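Local coordinates for putative hemin ABC transport system, membrane protein (Burkholderia cenocepacia J2315, PDB 5B57) that probably forms the membrane-spanning part of a bacterial ABC importer that carries heme across the cell membrane, at residues G122-A127 and D264-L269; L128-L133 and L271-A276; G137-S142 and V292-A297; G309-V314 and L340-A345. All blocks are in the same frame, centred on the assembly; numbering follows the deposited sequence.

Interaction 1 (G122-A127 and D264-L269); sequences GAAMQA and DALNAL
A small, buried, mainly apolar helix-to-helix contact, centred on Leu266, joins the last turns of the long helix 94-128 to the short helix 263-269. Leu266 points toward helix 94-128, and its two methyl groups share the work. CD2 lies 4.0 Å from Ala127 CB, while CD1 turns to the methyl group one helical turn earlier, 4.4 Å from Ala124 CB. With CG anti to the carbonyl carbon (chi1 -76°), the branched end reaches forward between these two small residues. Leu266 CD2 also passes loosely by Ala124 O (4.2 Å). Alanine suits both places, since a lone methyl lets the backbones come close: the CA atoms of Ala127 and Leu266 are 6.1 Å apart. Helix 263-269 is one of two short helices between the longer helices 242-260 and 283-305, a position consistent with the coupling helices of FecCD-type permeases. Its Asp264, Ala265, Asn267 and Ala268 pack on aromatic side chains of another protein of the assembly, while Leu266 faces helix 94-128 of its own chain. The packing continues beyond the pair: Val290 of helix 283-305 touches Ala124, and Gln327 covers both Ala127 and Leu266.

Interaction 2 (L128-L133 and L271-A276); sequences LFRNPL and LGETEA
The guanidinium of Arg130 carries Glu273 CB over one of its faces, and the carboxylate of Glu273 is turned nearly square to it, the two planes 85° apart. Glu273 OE1 lies 4.0 Å from Arg130 NH2, but the oxygen stands off to one side of the guanidinium plane, where none of the N-H bonds is directed: the opposite charges probably attract weakly at this range without forming a salt bridge. That role belongs to Lys287 of helix 283-305, which pairs with the same oxygen, and OE1 thus probably feels two positive charges. Arg130 closes helix 94-128 in a Schellman motif, its positive phi (53°) turning the chain into a loop, where Asn131 OD1 forms an Asx turn by accepting from Leu133 N. The long arginine chain, bent at chi3 (-61°), leaves this helix end and crosses the glutamate at about a right angle. On the way Arg130 CD passes 4.4 Å from Gly272 N. Glycine suits the link between the two short helices, because its backbone angles would press any CB against the preceding carbonyl oxygen. Arg130 also packs on an apolar side chain of another protein chain, so this surface contact lies at the interface with that protein. Gly272 occupies the N-cap position of helix 273-278, and Gly272 O accepts from Ala276 N at 2.8 Å.

Interaction 3 (G137-S142 and V292-A297); sequences GLVGVS and VAVALA
Val139 and Val294 meet with their branched ends set at a slant, Val139 CG2 lying 3.6 Å from Val294 CG1. The contact packs the turn leading into helix 141-154 against the middle of helix 283-305, a predicted membrane-spanning helix, within the all-helical fold of a FecCD permease. Val139 straddles two residues of that helix: one methyl takes Val294, and the other, Val139 CG1, rests 4.0 Å from Ala295 CB. The division follows from its torsion, with CG1 anti to the backbone N (chi1 -178°) and CG2 beside it, so that the two methyls diverge toward successive residues. Val139 is poorly ordered, however, and its exact placement deserves caution. Beta-branched valine offers two methyls close to the backbone, a good match for the short side chain of Ala295, around which the backbones approach to 5.7 Å between the CA atoms of Val141 and Ala295. Gly140 sits at the N-cap position of helix 141-154, where its positive phi (140°) would drive a side chain into the preceding carbonyl oxygen, so glycine fits. Met125 of helix 94-128 touches both Val139 and Val294, extending the apolar cluster. Val141 too points at the helix; Val298 and Ala181 touch its side chain, while across to 292-297 Val141 CG2 meets a carbonyl, 3.5 Å from Ala295 O.

Interaction 4 (G309-V314 and L340-A345); sequences GFIGLV and LLTLAA
Helices 311-323 and 327-352 follow each other in the chain of this all-helical FecCD-family permease, and this contact packs the first turn of the former against the middle of the latter. Ile311 and Thr342 form one half, their side chains crossing at about a right angle. Ile311 CG1 comes to 3.6 Å from Thr342 OG1, and Ile311 CD1 to 4.1 Å from the same oxygen. OG1 stands beside the backbone N (chi1 -55°), which lets the hydroxyl hydrogen-bond to Gly338 O of its own helix. One turn further along helix 311-323, Val314 meets Leu341, again roughly at right angles, with Val314 CG1 4.1 Å from Leu341 CD1. The helix starts at Phe310, the N-cap residue, whose O accepts from both Leu313 N and Val314 N; the Phe310 side chain packs on Ala208 of the second subunit. Phe118 of helix 94-128 covers Ile311, and Phe371 of helix 360-378 lies against Val314. No hydrogen bond spans the segments. Threonine suits its buried place because its hydroxyl is satisfied by its own helix backbone. The oxygen therefore meets Ile311 as a packing surface, and the pair is held by van der Waals contact alone across the segments, the hydroxyl already being bonded to Gly338 O.

How the interactions relate
None of the four contacts has a hydrogen bond between its segments: interactions 1, 3 and 4 are buried and rest on packing, and interaction 2, at the surface, adds a loose attraction of charges. Interactions 1 and 2 are neighbours, 7 Å between centres: both join the end of helix 94-128, or the loop after it, to the short helices between 242-260 and 283-305, and Asn131 N probably bonds to Gln126 O. Helix 94-128 also connects interaction 1 to interaction 3, while Gln126 NE2 reaches interaction 4 by a probable hydrogen bond to Gly312 O. Interactions 3 and 4 do not touch, although helices 283-305 and 311-323 are consecutive.

Interaction 1 (G122-A127 and D264-L269)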
# COMPACT_ATOMS: atom_id res chain seq x y z
N GLY A 122 -11.75 9.17 13.53
CA GLY A 122 -10.77 8.19 13.08
C GLY A 122 -11.41 6.87 12.69
O GLY A 122 -11.10 6.30 11.63
N ALA A 123 -12.31 6.37 13.55
CA ALA A 123 -13.11 5.20 13.22
C ALA A 123 -13.78 5.35 11.86
O ALA A 123 -13.76 4.42 11.04
CB ALA A 123 -14.14 4.97 14.32
N ALA A 124 -14.36 6.53 11.58
CA ALA A 124 -15.00 6.74 10.29
C ALA A 124 -13.98 6.70 9.16
O ALA A 124 -14.16 5.96 8.18
CB ALA A 124 -15.77 8.06 10.28
N MET A 125 -12.89 7.46 9.29
CA MET A 125 -11.91 7.50 8.21
C MET A 125 -11.25 6.15 7.97
O MET A 125 -10.97 5.79 6.83
CB MET A 125 -10.85 8.55 8.51
CG MET A 125 -11.41 9.95 8.45
SD MET A 125 -11.14 10.66 6.83
CE MET A 125 -9.36 10.58 6.75
N GLN A 126 -11.00 5.38 9.04
CA GLN A 126 -10.37 4.07 8.85
C GLN A 126 -11.31 3.09 8.17
O GLN A 126 -10.87 2.23 7.39
CB GLN A 126 -9.91 3.53 10.19
CG GLN A 126 -8.66 4.22 10.64
CD GLN A 126 -8.55 4.34 12.13
OE1 GLN A 126 -8.61 3.35 12.87
NE2 GLN A 126 -8.37 5.57 12.60
N ALA A 127 -12.61 3.20 8.44
CA ALA A 127 -13.59 2.49 7.63
C ALA A 127 -13.56 3.01 6.20
O ALA A 127 -13.30 2.26 5.26
CB ALA A 127 -14.99 2.62 8.22
N ASP A 264 -24.07 2.10 8.80
CA ASP A 264 -24.35 0.89 8.04
C ASP A 264 -23.65 0.92 6.70
O ASP A 264 -22.98 -0.06 6.31
CB ASP A 264 -25.86 0.73 7.86
CG ASP A 264 -26.58 0.44 9.17
OD1 ASP A 264 -26.05 -0.34 10.00
OD2 ASP A 264 -27.68 1.00 9.37
N ALA A 265 -23.77 2.04 5.97
CA ALA A 265 -23.06 2.19 4.70
C ALA A 265 -21.56 1.94 4.87
O ALA A 265 -20.94 1.28 4.02
CB ALA A 265 -23.33 3.57 4.13
N LEU A 266 -20.98 2.45 5.96
CA LEU A 266 -19.55 2.22 6.20
C LEU A 266 -19.26 0.75 6.45
O LEU A 266 -18.20 0.26 6.04
CB LEU A 266 -19.07 3.06 7.39
CG LEU A 266 -18.84 4.55 7.13
CD1 LEU A 266 -18.67 5.28 8.46
CD2 LEU A 266 -17.65 4.75 6.21
N ASN A 267 -20.17 0.04 7.11
CA ASN A 267 -19.93 -1.38 7.33
C ASN A 267 -19.93 -2.12 6.01
O ASN A 267 -19.09 -2.99 5.79
CB ASN A 267 -20.96 -1.98 8.28
CG ASN A 267 -20.54 -1.86 9.73
OD1 ASN A 267 -19.37 -1.64 10.03
ND2 ASN A 267 -21.51 -2.00 10.64
N ALA A 268 -20.85 -1.75 5.11
CA ALA A 268 -20.93 -2.40 3.81
C ALA A 268 -19.72 -2.06 2.95
O ALA A 268 -19.24 -2.92 2.20
CB ALA A 268 -22.23 -2.01 3.09
N LEU A 269 -19.20 -0.84 3.06
CA LEU A 269 -18.01 -0.41 2.34
C LEU A 269 -16.74 -1.13 2.79
O LEU A 269 -15.78 -1.21 2.01
CB LEU A 269 -17.85 1.09 2.51
CG LEU A 269 -16.65 1.72 1.83
CD1 LEU A 269 -16.77 1.48 0.34
CD2 LEU A 269 -16.64 3.20 2.18

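Interaction 2 (L128-L133 and L271-A276)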
# COMPACT_ATOMS: atom_id res chain seq x y z
N LEU A 128 -13.77 4.31 6.03
CA LEU A 128 -13.79 4.91 4.70
C LEU A 128 -12.60 4.48 3.84
O LEU A 128 -12.77 4.17 2.66
CB LEU A 128 -13.84 6.43 4.83
CG LEU A 128 -13.87 7.13 3.48
CD1 LEU A 128 -15.24 6.99 2.96
CD2 LEU A 128 -13.54 8.57 3.67
N PHE A 129 -11.39 4.44 4.41
CA PHE A 129 -10.22 4.04 3.63
C PHE A 129 -9.93 2.57 3.71
O PHE A 129 -8.93 2.13 3.14
CB PHE A 129 -8.96 4.80 4.08
CG PHE A 129 -8.94 6.22 3.65
CD1 PHE A 129 -8.44 6.57 2.42
CD2 PHE A 129 -9.47 7.20 4.46
CE1 PHE A 129 -8.43 7.88 2.00
CE2 PHE A 129 -9.48 8.52 4.05
CZ PHE A 129 -8.95 8.85 2.81
N ARG A 130 -10.74 1.80 4.44
CA ARG A 130 -10.52 0.37 4.56
C ARG A 130 -9.09 0.12 5.01
O ARG A 130 -8.37 -0.72 4.47
CB ARG A 130 -10.82 -0.32 3.24
CG ARG A 130 -12.20 -0.86 3.16
CD ARG A 130 -12.62 -0.95 1.74
NE ARG A 130 -12.59 0.38 1.15
CZ ARG A 130 -11.85 0.69 0.10
NH1 ARG A 130 -11.08 -0.25 -0.47
NH2 ARG A 130 -11.87 1.93 -0.39
N ASN A 131 -8.68 0.88 5.98
CA ASN A 131 -7.29 0.82 6.38
C ASN A 131 -7.16 1.43 7.76
O ASN A 131 -7.52 2.60 7.98
CB ASN A 131 -6.42 1.56 5.38
CG ASN A 131 -4.98 1.57 5.77
OD1 ASN A 131 -4.55 0.84 6.67
ND2 ASN A 131 -4.21 2.38 5.10
N PRO A 132 -6.62 0.66 8.71
CA PRO A 132 -6.50 1.15 10.09
C PRO A 132 -5.53 2.32 10.27
O PRO A 132 -5.52 2.92 11.34
CB PRO A 132 -5.99 -0.08 10.83
CG PRO A 132 -5.24 -0.82 9.77
CD PRO A 132 -6.12 -0.71 8.58
N LEU A 133 -4.72 2.66 9.28
CA LEU A 133 -3.77 3.76 9.38
C LEU A 133 -4.30 5.09 8.85
O LEU A 133 -3.55 6.05 8.83
CB LEU A 133 -2.48 3.45 8.62
CG LEU A 133 -1.45 2.54 9.25
CD1 LEU A 133 -0.28 2.45 8.29
CD2 LEU A 133 -1.02 3.09 10.60
N LEU A 271 -16.35 -4.06 2.80
CA LEU A 271 -16.42 -5.32 2.08
C LEU A 271 -15.73 -5.24 0.74
O LEU A 271 -15.48 -6.27 0.10
CB LEU A 271 -17.90 -5.66 1.92
CG LEU A 271 -18.43 -7.06 1.96
CD1 LEU A 271 -19.62 -7.00 2.82
CD2 LEU A 271 -18.89 -7.36 0.59
N GLY A 272 -15.39 -4.02 0.34
CA GLY A 272 -14.94 -3.65 -0.99
C GLY A 272 -15.78 -2.49 -1.48
O GLY A 272 -17.00 -2.47 -1.27
N GLU A 273 -15.15 -1.52 -2.14
CA GLU A 273 -15.92 -0.42 -2.70
C GLU A 273 -16.94 -0.93 -3.74
O GLU A 273 -18.13 -0.59 -3.69
CB GLU A 273 -14.99 0.64 -3.27
CG GLU A 273 -15.71 1.69 -4.12
CD GLU A 273 -14.88 2.94 -4.37
OE1 GLU A 273 -14.02 3.27 -3.51
OE2 GLU A 273 -15.11 3.58 -5.42
N THR A 274 -16.49 -1.78 -4.69
CA THR A 274 -17.41 -2.26 -5.71
C THR A 274 -18.46 -3.19 -5.11
O THR A 274 -19.63 -3.15 -5.49
CB THR A 274 -16.66 -2.98 -6.84
OG1 THR A 274 -15.99 -2.03 -7.67
CG2 THR A 274 -17.63 -3.71 -7.70
N GLU A 275 -18.04 -4.03 -4.17
CA GLU A 275 -18.98 -4.86 -3.43
C GLU A 275 -20.07 -4.01 -2.78
O GLU A 275 -21.26 -4.34 -2.88
CB GLU A 275 -18.23 -5.67 -2.36
CG GLU A 275 -17.60 -6.95 -2.87
CD GLU A 275 -16.18 -6.75 -3.34
OE1 GLU A 275 -15.67 -5.62 -3.20
OE2 GLU A 275 -15.57 -7.71 -3.84
N ALA A 276 -19.68 -2.92 -2.12
CA ALA A 276 -20.68 -2.08 -1.46
C ALA A 276 -21.60 -1.41 -2.48
O ALA A 276 -22.81 -1.31 -2.25
CB ALA A 276 -20.00 -1.04 -0.58

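Interaction 3 (G137-S142 and V292-A297)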
# COMPACT_ATOMS: atom_id res chain seq x y z
N GLY A 137 -6.49 13.48 10.11
CA GLY A 137 -5.80 14.64 9.56
C GLY A 137 -5.92 14.74 8.06
O GLY A 137 -6.31 15.78 7.52
N LEU A 138 -5.63 13.62 7.37
CA LEU A 138 -5.51 13.48 5.92
C LEU A 138 -6.51 14.25 5.07
O LEU A 138 -6.26 14.53 3.89
CB LEU A 138 -5.62 12.00 5.55
CG LEU A 138 -4.70 10.99 6.20
CD1 LEU A 138 -4.97 9.64 5.56
CD2 LEU A 138 -3.25 11.42 6.00
N VAL A 139 -7.68 14.56 5.65
CA VAL A 139 -8.71 15.31 4.93
C VAL A 139 -8.14 16.61 4.37
O VAL A 139 -8.40 16.98 3.22
CB VAL A 139 -9.91 15.57 5.86
CG1 VAL A 139 -11.01 16.31 5.12
CG2 VAL A 139 -10.43 14.27 6.44
N GLY A 140 -7.36 17.31 5.19
CA GLY A 140 -6.74 18.56 4.82
C GLY A 140 -6.82 19.51 5.99
O GLY A 140 -6.06 20.48 6.08
N VAL A 141 -7.68 19.17 6.94
CA VAL A 141 -8.20 20.17 7.87
C VAL A 141 -7.13 20.64 8.85
O VAL A 141 -7.06 21.83 9.17
CB VAL A 141 -9.45 19.61 8.58
CG1 VAL A 141 -9.11 18.35 9.33
CG2 VAL A 141 -10.04 20.62 9.48
N SER A 142 -6.28 19.71 9.34
CA SER A 142 -5.25 20.08 10.31
C SER A 142 -4.33 21.17 9.77
O SER A 142 -4.04 22.15 10.47
CB SER A 142 -4.41 18.86 10.70
OG SER A 142 -5.22 17.77 11.11
N VAL A 292 -16.70 15.75 4.77
CA VAL A 292 -17.25 16.98 5.31
C VAL A 292 -17.59 16.81 6.79
O VAL A 292 -17.39 17.74 7.58
CB VAL A 292 -18.46 17.47 4.48
CG1 VAL A 292 -19.45 16.43 4.39
CG2 VAL A 292 -19.14 18.59 5.15
N ALA A 293 -18.02 15.63 7.23
CA ALA A 293 -18.29 15.50 8.66
C ALA A 293 -16.99 15.45 9.47
O ALA A 293 -16.90 16.09 10.52
CB ALA A 293 -19.15 14.28 8.97
N VAL A 294 -15.98 14.72 8.99
CA VAL A 294 -14.68 14.73 9.67
C VAL A 294 -14.07 16.12 9.67
O VAL A 294 -13.52 16.57 10.68
CB VAL A 294 -13.72 13.71 9.04
CG1 VAL A 294 -12.30 13.95 9.52
CG2 VAL A 294 -14.19 12.31 9.35
N ALA A 295 -14.16 16.83 8.53
CA ALA A 295 -13.52 18.14 8.43
C ALA A 295 -14.13 19.12 9.42
O ALA A 295 -13.43 19.92 10.04
CB ALA A 295 -13.63 18.66 7.00
N LEU A 296 -15.44 19.01 9.62
CA LEU A 296 -16.18 19.88 10.51
C LEU A 296 -15.86 19.63 11.98
O LEU A 296 -15.70 20.59 12.75
CB LEU A 296 -17.67 19.71 10.22
CG LEU A 296 -18.60 20.46 11.14
CD1 LEU A 296 -18.34 21.94 10.96
CD2 LEU A 296 -20.04 20.11 10.84
N ALA A 297 -15.74 18.34 12.41
CA ALA A 297 -15.39 18.05 13.81
C ALA A 297 -13.91 18.30 14.13
O ALA A 297 -13.59 18.96 15.13
CB ALA A 297 -15.75 16.62 14.17

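Interaction 4 (G309-V314 and L340-A345)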
# COMPACT_ATOMS: atom_id res chain seq x y z
N GLY A 309 -2.85 14.39 17.63
CA GLY A 309 -1.77 13.74 18.33
C GLY A 309 -2.16 12.28 18.64
O GLY A 309 -2.46 11.97 19.78
N PHE A 310 -2.21 11.39 17.64
CA PHE A 310 -2.30 9.93 17.84
C PHE A 310 -3.60 9.33 18.37
O PHE A 310 -3.76 8.11 18.27
CB PHE A 310 -1.19 9.42 18.79
CG PHE A 310 0.16 9.48 18.19
CD1 PHE A 310 0.63 8.41 17.43
CD2 PHE A 310 0.96 10.62 18.33
CE1 PHE A 310 1.88 8.47 16.83
CE2 PHE A 310 2.21 10.69 17.73
CZ PHE A 310 2.68 9.61 16.98
N ILE A 311 -4.51 10.11 18.98
CA ILE A 311 -5.70 9.48 19.57
C ILE A 311 -6.55 8.83 18.48
O ILE A 311 -6.96 7.67 18.60
CB ILE A 311 -6.54 10.48 20.40
CG1 ILE A 311 -6.03 10.55 21.83
CG2 ILE A 311 -8.01 10.01 20.53
CD1 ILE A 311 -4.80 11.25 21.93
N GLY A 312 -6.83 9.56 17.39
CA GLY A 312 -7.69 9.04 16.33
C GLY A 312 -7.15 7.80 15.63
O GLY A 312 -7.89 7.18 14.85
N LEU A 313 -5.88 7.44 15.85
CA LEU A 313 -5.33 6.15 15.41
C LEU A 313 -5.51 5.10 16.49
O LEU A 313 -6.10 4.05 16.25
CB LEU A 313 -3.86 6.31 15.04
CG LEU A 313 -3.36 6.17 13.60
CD1 LEU A 313 -3.98 7.19 12.67
CD2 LEU A 313 -1.86 6.32 13.55
N VAL A 314 -5.05 5.41 17.71
CA VAL A 314 -5.06 4.46 18.83
C VAL A 314 -6.49 4.05 19.20
O VAL A 314 -6.81 2.86 19.28
CB VAL A 314 -4.34 5.06 20.05
CG1 VAL A 314 -4.56 4.18 21.28
CG2 VAL A 314 -2.87 5.25 19.76
N LEU A 340 -11.69 8.96 27.04
CA LEU A 340 -11.00 8.41 28.20
C LEU A 340 -9.48 8.59 28.09
O LEU A 340 -8.82 8.99 29.05
CB LEU A 340 -11.37 6.94 28.41
CG LEU A 340 -10.73 6.39 29.67
CD1 LEU A 340 -11.14 7.19 30.92
CD2 LEU A 340 -11.09 4.94 29.84
N LEU A 341 -8.91 8.32 26.92
CA LEU A 341 -7.46 8.43 26.79
C LEU A 341 -6.97 9.89 26.83
O LEU A 341 -5.96 10.20 27.47
CB LEU A 341 -6.99 7.72 25.51
CG LEU A 341 -7.12 6.19 25.50
CD1 LEU A 341 -7.13 5.68 24.07
CD2 LEU A 341 -5.99 5.52 26.27
N THR A 342 -7.66 10.80 26.13
CA THR A 342 -7.23 12.20 26.09
C THR A 342 -7.22 12.81 27.49
O THR A 342 -6.28 13.50 27.88
CB THR A 342 -8.18 13.00 25.21
OG1 THR A 342 -8.24 12.40 23.92
CG2 THR A 342 -7.71 14.43 25.10
N LEU A 343 -8.31 12.59 28.22
CA LEU A 343 -8.42 13.06 29.58
C LEU A 343 -7.32 12.46 30.47
O LEU A 343 -6.67 13.18 31.24
CB LEU A 343 -9.81 12.69 30.07
CG LEU A 343 -10.36 13.01 31.43
CD1 LEU A 343 -10.47 14.51 31.61
CD2 LEU A 343 -11.71 12.35 31.41
N ALA A 344 -7.09 11.15 30.36
CA ALA A 344 -5.96 10.54 31.05
C ALA A 344 -4.65 11.24 30.70
O ALA A 344 -3.77 11.41 31.57
CB ALA A 344 -5.89 9.05 30.72
N ALA A 345 -4.51 11.66 29.43
CA ALA A 345 -3.31 12.37 28.99
C ALA A 345 -3.21 13.78 29.54
O ALA A 345 -2.10 14.25 29.82
CB ALA A 345 -3.25 12.42 27.47